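Nodulation fucosyltransferase NodZ (Bradyrhizobium sp., PDB 2HHC) is a nodulation protein of the NodZ family, which belongs to the GT-B clan of glycosyltransferase folds. Local coordinates at residues R99-E102 with Q103-R106; P86-W89 with N90-S93. All coordinates share one frame; numbering follows the deposited sequence.

Contact 1: R99-E102 with Q103-R106; sequences RPDE and QIFR. With PO4 (phosphate ion), chain B.
The carbonyl oxygen of P100 takes two N-H groups from the first turn of helix 101-116. I104 N bonds P100 O at 3.2 Å. Q103 N adds a weak, bent bond to the same atom. F105 N then bonds D101 O at 2.8 Å, and R106 N bonds E102 O. The F105 ring also lies against D101 O, which sits over one face toward the rim.

Outside the backbone, R106 is the centre of the polar network. Its chain turns at chi3 (-47°), which brings the guanidinium back over E102 O. That oxygen lies above the centre of one face. Two acceptors meet the edge in its plane. E102 OE1 uses its anti lone pair in a salt bridge to R106 NH2 (3.0 Å). Q103 OE1 accepts from R106 NH1 at 2.6 Å, with the donor above the amide plane. Together they should fix the rotation of the guanidinium. Q103 NE2 bonds E107; its bond to phosphate O1 is weak, and the position of that oxygen is doubtful.

R99 runs extended and crosses I104 at about a right angle, NE 4.0 Å from I104 CG1. Its charged end is held by a salt bridge to E107 and by D129 O. The arrangement is a helix N-terminus, with P100 as N-cap residue, followed by an i to i+4 Glu-Arg pair, on the helix of a beta-alpha-beta unit.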
ATOM      1  N   ARG A  99      15.697   3.214  18.176  1.00 29.43           N
ATOM      2  CA  ARG A  99      14.278   2.969  17.880  1.00 29.56           C
ATOM      3  C   ARG A  99      14.093   1.540  17.370  1.00 29.87           C
ATOM      4  O   ARG A  99      13.842   1.349  16.193  1.00 31.55           O
ATOM      5  CB  ARG A  99      13.743   4.059  16.941  1.00 29.68           C
ATOM      6  CG  ARG A  99      12.234   3.998  16.710  1.00 30.29           C
ATOM      7  CD  ARG A  99      11.642   5.164  15.959  1.00 30.35           C
ATOM      8  NE  ARG A  99      10.234   4.870  15.676  1.00 30.11           N
ATOM      9  CZ  ARG A  99       9.251   4.944  16.554  1.00 30.22           C
ATOM     10  NH1 ARG A  99       9.478   5.412  17.755  1.00 30.36           N
ATOM     11  NH2 ARG A  99       8.038   4.567  16.226  1.00 31.11           N
ATOM     12  N   PRO A 100      14.202   0.554  18.276  1.00 30.77           N
ATOM     13  CA  PRO A 100      14.140  -0.852  17.909  1.00 31.05           C
ATOM     14  C   PRO A 100      12.715  -1.284  17.595  1.00 30.47           C
ATOM     15  O   PRO A 100      11.768  -0.593  17.945  1.00 30.70           O
ATOM     16  CB  PRO A 100      14.601  -1.547  19.173  1.00 32.08           C
ATOM     17  CG  PRO A 100      14.261  -0.651  20.237  1.00 32.90           C
ATOM     18  CD  PRO A 100      14.397   0.722  19.720  1.00 31.36           C
ATOM     19  N   ASP A 101      12.616  -2.459  16.986  1.00 32.05           N
ATOM     20  CA  ASP A 101      11.326  -2.970  16.554  1.00 31.84           C
ATOM     21  C   ASP A 101      10.381  -3.132  17.740  1.00 31.75           C
ATOM     22  O   ASP A 101       9.202  -2.799  17.590  1.00 30.67           O
ATOM     23  CB  ASP A 101      11.493  -4.290  15.785  1.00 32.91           C
ATOM     24  CG  ASP A 101      11.890  -4.075  14.319  1.00 38.13           C
ATOM     25  OD1 ASP A 101      12.107  -2.931  13.850  1.00 40.36           O
ATOM     26  OD2 ASP A 101      11.962  -5.102  13.598  1.00 45.27           O
ATOM     27  N   GLU A 102      10.894  -3.503  18.906  1.00 32.40           N
ATOM     28  CA  GLU A 102      10.038  -3.651  20.096  1.00 32.30           C
ATOM     29  C   GLU A 102       9.318  -2.334  20.415  1.00 31.52           C
ATOM     30  O   GLU A 102       8.145  -2.343  20.786  1.00 31.20           O
ATOM     31  CB  GLU A 102      10.757  -4.266  21.308  1.00 33.05           C
ATOM     32  CG  GLU A 102      11.823  -3.456  21.965  1.00 34.58           C
ATOM     33  CD  GLU A 102      12.266  -4.126  23.251  1.00 36.98           C
ATOM     34  OE1 GLU A 102      11.494  -4.134  24.257  1.00 46.95           O
ATOM     35  OE2 GLU A 102      13.387  -4.688  23.247  1.00 45.24           O
ATOM     36  N   GLN A 103       9.999  -1.202  20.238  1.00 30.39           N
ATOM     37  CA  GLN A 103       9.390   0.089  20.498  1.00 29.75           C
ATOM     38  C   GLN A 103       8.359   0.432  19.413  1.00 29.88           C
ATOM     39  O   GLN A 103       7.322   0.985  19.699  1.00 29.94           O
ATOM     40  CB  GLN A 103      10.465   1.216  20.562  1.00 28.89           C
ATOM     41  CG  GLN A 103       9.878   2.627  20.824  1.00 30.02           C
ATOM     42  CD  GLN A 103       9.122   2.713  22.125  1.00 29.71           C
ATOM     43  OE1 GLN A 103       9.494   2.036  23.126  1.00 32.87           O
ATOM     44  NE2 GLN A 103       8.084   3.515  22.151  1.00 32.02           N
ATOM     45  N   ILE A 104       8.662   0.165  18.151  1.00 29.49           N
ATOM     46  CA  ILE A 104       7.744   0.433  17.078  1.00 29.94           C
ATOM     47  C   ILE A 104       6.449  -0.380  17.294  1.00 30.99           C
ATOM     48  O   ILE A 104       5.340   0.149  17.133  1.00 30.15           O
ATOM     49  CB  ILE A 104       8.388   0.087  15.712  1.00 31.16           C
ATOM     50  CG1 ILE A 104       9.647   0.947  15.461  1.00 31.77           C
ATOM     51  CG2 ILE A 104       7.394   0.200  14.593  1.00 30.60           C
ATOM     52  CD1 ILE A 104      10.504   0.436  14.259  1.00 29.95           C
ATOM     53  N   PHE A 105       6.617  -1.633  17.680  1.00 30.92           N
ATOM     54  CA  PHE A 105       5.451  -2.523  17.950  1.00 31.35           C
ATOM     55  C   PHE A 105       4.612  -2.062  19.152  1.00 31.58           C
ATOM     56  O   PHE A 105       3.392  -2.073  19.096  1.00 31.39           O
ATOM     57  CB  PHE A 105       5.849  -3.976  18.136  1.00 32.68           C
ATOM     58  CG  PHE A 105       6.530  -4.588  16.931  1.00 32.86           C
ATOM     59  CD1 PHE A 105       6.299  -4.100  15.669  1.00 35.63           C
ATOM     60  CD2 PHE A 105       7.449  -5.622  17.096  1.00 34.20           C
ATOM     61  CE1 PHE A 105       6.926  -4.639  14.565  1.00 38.07           C
ATOM     62  CE2 PHE A 105       8.091  -6.183  15.965  1.00 34.97           C
ATOM     63  CZ  PHE A 105       7.806  -5.665  14.706  1.00 36.03           C
ATOM     64  N   ARG A 106       5.281  -1.600  20.187  1.00 31.10           N
ATOM     65  CA  ARG A 106       4.608  -0.987  21.329  1.00 31.71           C
ATOM     66  C   ARG A 106       3.775   0.205  20.861  1.00 30.35           C
ATOM     67  O   ARG A 106       2.622   0.382  21.284  1.00 31.09           O
ATOM     68  CB  ARG A 106       5.685  -0.580  22.328  1.00 32.29           C
ATOM     69  CG  ARG A 106       5.287   0.183  23.550  1.00 35.53           C
ATOM     70  CD  ARG A 106       6.527   0.319  24.457  1.00 38.33           C
ATOM     71  NE  ARG A 106       7.200  -0.982  24.581  1.00 39.53           N
ATOM     72  CZ  ARG A 106       8.507  -1.271  24.393  1.00 43.26           C
ATOM     73  NH1 ARG A 106       9.422  -0.367  24.078  1.00 44.42           N
ATOM     74  NH2 ARG A 106       8.926  -2.525  24.598  1.00 41.94           N
TER
HETATM   75  P   PO4 B1001       6.190   4.522  25.080  0.70 41.73           P
HETATM   76  O1  PO4 B1001       6.280   2.991  25.039  0.70 44.43           O
HETATM   77  O2  PO4 B1001       5.582   5.176  23.781  0.70 27.00           O
HETATM   78  O3  PO4 B1001       5.370   4.871  26.299  0.70 44.74           O
HETATM   79  O4  PO4 B1001       7.596   5.026  25.346  0.70 43.57           O

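Contact 2: P86-W89 with N90-S93. With PO4 (phosphate ion), chain B.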
ATOM      1  N   PRO A  86       2.599   8.747  20.504  1.00 29.47           N
ATOM      2  CA  PRO A  86       2.925   8.049  21.761  1.00 30.73           C
ATOM      3  C   PRO A  86       3.963   8.792  22.618  1.00 31.14           C
ATOM      4  O   PRO A  86       4.661   9.692  22.150  1.00 30.96           O
ATOM      5  CB  PRO A  86       3.481   6.722  21.249  1.00 30.33           C
ATOM      6  CG  PRO A  86       2.832   6.512  19.938  1.00 31.45           C
ATOM      7  CD  PRO A  86       2.840   7.890  19.335  1.00 31.43           C
ATOM      8  N   ARG A  87       4.027   8.433  23.887  1.00 30.59           N
ATOM      9  CA  ARG A  87       4.818   9.209  24.860  1.00 32.40           C
ATOM     10  C   ARG A  87       6.307   9.215  24.540  1.00 31.20           C
ATOM     11  O   ARG A  87       7.014  10.155  24.891  1.00 30.96           O
ATOM     12  CB  ARG A  87       4.560   8.710  26.286  1.00 34.36           C
ATOM     13  CG  ARG A  87       3.122   8.955  26.662  1.00 39.87           C
ATOM     14  CD  ARG A  87       2.737   8.692  28.121  1.00 41.82           C
ATOM     15  NE  ARG A  87       1.454   7.964  28.177  1.00 50.30           N
ATOM     16  CZ  ARG A  87       0.307   8.347  27.582  1.00 51.45           C
ATOM     17  NH1 ARG A  87       0.218   9.481  26.873  1.00 53.02           N
ATOM     18  NH2 ARG A  87      -0.783   7.590  27.689  1.00 51.50           N
ATOM     19  N   TRP A  88       6.765   8.174  23.856  1.00 30.02           N
ATOM     20  CA  TRP A  88       8.185   8.109  23.424  1.00 30.22           C
ATOM     21  C   TRP A  88       8.651   9.353  22.703  1.00 30.26           C
ATOM     22  O   TRP A  88       9.773   9.758  22.864  1.00 30.16           O
ATOM     23  CB  TRP A  88       8.355   6.910  22.503  1.00 29.67           C
ATOM     24  CG  TRP A  88       9.760   6.589  22.065  1.00 29.52           C
ATOM     25  CD1 TRP A  88      10.612   5.732  22.669  1.00 29.51           C
ATOM     26  CD2 TRP A  88      10.401   7.030  20.859  1.00 29.18           C
ATOM     27  NE1 TRP A  88      11.781   5.619  21.917  1.00 31.78           N
ATOM     28  CE2 TRP A  88      11.697   6.439  20.843  1.00 28.98           C
ATOM     29  CE3 TRP A  88      10.048   7.901  19.829  1.00 30.65           C
ATOM     30  CZ2 TRP A  88      12.601   6.627  19.779  1.00 28.40           C
ATOM     31  CZ3 TRP A  88      11.006   8.140  18.805  1.00 30.05           C
ATOM     32  CH2 TRP A  88      12.238   7.489  18.794  1.00 30.04           C
ATOM     33  N   TRP A  89       7.761   9.990  21.962  1.00 30.24           N
ATOM     34  CA  TRP A  89       8.066  11.148  21.152  1.00 29.99           C
ATOM     35  C   TRP A  89       8.295  12.400  21.967  1.00 28.75           C
ATOM     36  O   TRP A  89       8.694  13.427  21.401  1.00 29.65           O
ATOM     37  CB  TRP A  89       6.981  11.368  20.071  1.00 29.50           C
ATOM     38  CG  TRP A  89       7.087  10.251  19.043  1.00 28.91           C
ATOM     39  CD1 TRP A  89       6.523   9.010  19.088  1.00 29.22           C
ATOM     40  CD2 TRP A  89       7.912  10.277  17.868  1.00 30.29           C
ATOM     41  NE1 TRP A  89       6.929   8.273  18.009  1.00 30.12           N
ATOM     42  CE2 TRP A  89       7.781   9.019  17.246  1.00 31.69           C
ATOM     43  CE3 TRP A  89       8.719  11.239  17.277  1.00 31.48           C
ATOM     44  CZ2 TRP A  89       8.461   8.690  16.068  1.00 30.41           C
ATOM     45  CZ3 TRP A  89       9.369  10.920  16.102  1.00 31.58           C
ATOM     46  CH2 TRP A  89       9.238   9.659  15.502  1.00 30.72           C
ATOM     47  N   ASN A  90       8.049  12.338  23.274  1.00 29.87           N
ATOM     48  CA  ASN A  90       8.410  13.465  24.154  1.00 29.13           C
ATOM     49  C   ASN A  90       9.863  13.399  24.670  1.00 29.75           C
ATOM     50  O   ASN A  90      10.316  14.346  25.322  1.00 30.13           O
ATOM     51  CB  ASN A  90       7.466  13.501  25.351  1.00 30.26           C
ATOM     52  CG  ASN A  90       6.044  13.792  24.952  1.00 29.79           C
ATOM     53  OD1 ASN A  90       5.758  14.821  24.371  1.00 31.28           O
ATOM     54  ND2 ASN A  90       5.172  12.894  25.249  1.00 35.92           N
ATOM     55  N   ARG A  91      10.534  12.280  24.415  1.00 29.72           N
ATOM     56  CA  ARG A  91      11.927  12.073  24.880  1.00 30.48           C
ATOM     57  C   ARG A  91      12.858  13.022  24.160  1.00 29.34           C
ATOM     58  O   ARG A  91      12.614  13.365  23.009  1.00 29.68           O
ATOM     59  CB  ARG A  91      12.345  10.607  24.678  0.70 31.65           C
ATOM     60  CG  ARG A  91      11.514   9.653  25.499  0.70 32.87           C
ATOM     61  CD  ARG A  91      12.106   8.286  25.733  0.70 36.90           C
ATOM     62  NE  ARG A  91      11.046   7.288  25.920  0.70 40.36           N
ATOM     63  CZ  ARG A  91      10.155   7.253  26.921  0.70 43.21           C
ATOM     64  NH1 ARG A  91      10.171   8.140  27.895  0.70 44.63           N
ATOM     65  NH2 ARG A  91       9.229   6.303  26.942  0.70 44.28           N
ATOM     66  N   PRO A  92      13.968  13.396  24.814  1.00 29.80           N
ATOM     67  CA  PRO A  92      14.982  14.176  24.113  1.00 30.04           C
ATOM     68  C   PRO A  92      15.483  13.482  22.868  1.00 30.02           C
ATOM     69  O   PRO A  92      15.490  12.242  22.828  1.00 29.29           O
ATOM     70  CB  PRO A  92      16.081  14.272  25.136  1.00 30.15           C
ATOM     71  CG  PRO A  92      15.370  14.193  26.462  1.00 31.03           C
ATOM     72  CD  PRO A  92      14.338  13.147  26.209  1.00 30.31           C
ATOM     73  N   SER A  93      15.879  14.250  21.856  1.00 29.89           N
ATOM     74  CA  SER A  93      16.314  13.660  20.587  1.00 29.45           C
ATOM     75  C   SER A  93      17.478  12.686  20.709  1.00 29.15           C
ATOM     76  O   SER A  93      17.495  11.653  20.027  1.00 29.11           O
ATOM     77  CB  SER A  93      16.673  14.799  19.617  0.50 30.69           C
ATOM     78  OG  SER A  93      15.490  15.529  19.283  0.50 32.15           O
TER
HETATM   79  P   PO4 B1001       6.190   4.522  25.080  0.70 41.73           P
HETATM   80  O1  PO4 B1001       6.280   2.991  25.039  0.70 44.43           O
HETATM   81  O2  PO4 B1001       5.582   5.176  23.781  0.70 27.00           O
HETATM   82  O3  PO4 B1001       5.370   4.871  26.299  0.70 44.74           O
HETATM   83  O4  PO4 B1001       7.596   5.026  25.346  0.70 43.57           O
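W88 holds CG opposite its backbone N (chi1 -174°), while R91 turns CG beside its own N (chi1 -63°). These torsions bring R91 NE obliquely up to W88 CD1, 3.6 Å away, with W88 CA over one face of the guanidinium. The ring and guanidinium planes stand 86° apart. R91 NH2 reaches phosphate O4 in a weak, bent bond. R91 has two conformers, so the details of both approaches are doubtful. W88 N also binds the phosphate, giving O2 a bond of 3.2 Å.

The backbone forms a tight turn. N90 N donates to R87 O at 2.9 Å, and R91 N to W88 O at 3.1 Å. With W89 N bonded to P86 O, they make three successive i to i+3 bonds, the mark of a 3-10 turn. N90 ND2 adds a weak bond to R87 O, and N90 OD1 takes the backbone N of F84. W88 CE3 lies 3.5 Å above the plane of the W89 ring, offset toward its rim.

The turn follows strand 84-85, the edge strand of its sheet. It lies in the loop before helix 101-116, where P86 and W88 touch that helix and W89 NE1 bonds E107.

In the fold
Contact 2 precedes contact 1 in the chain, and their centres are 13 Å apart. Both lie between strand 84-85 and strand 125-128. R99 joins them by a cation-pi interaction with W88, where R99 NH1 comes to 3.3 Å from W88 CE3. The same NH1 is 3.8 Å from W89 CZ2. Q103 NE2 packs at 3.4 Å from W88 CD1. E107 is a common partner, since R99, Q103 and W89 all bond it. The phosphate, probably from the crystallisation liquor, is also shared. W88 N bonds it from the turn, while Q103 on the helix and R91, in one of its two conformers, add weak bonds. It therefore sits where the 3-10 turn meets the start of helix 101-116.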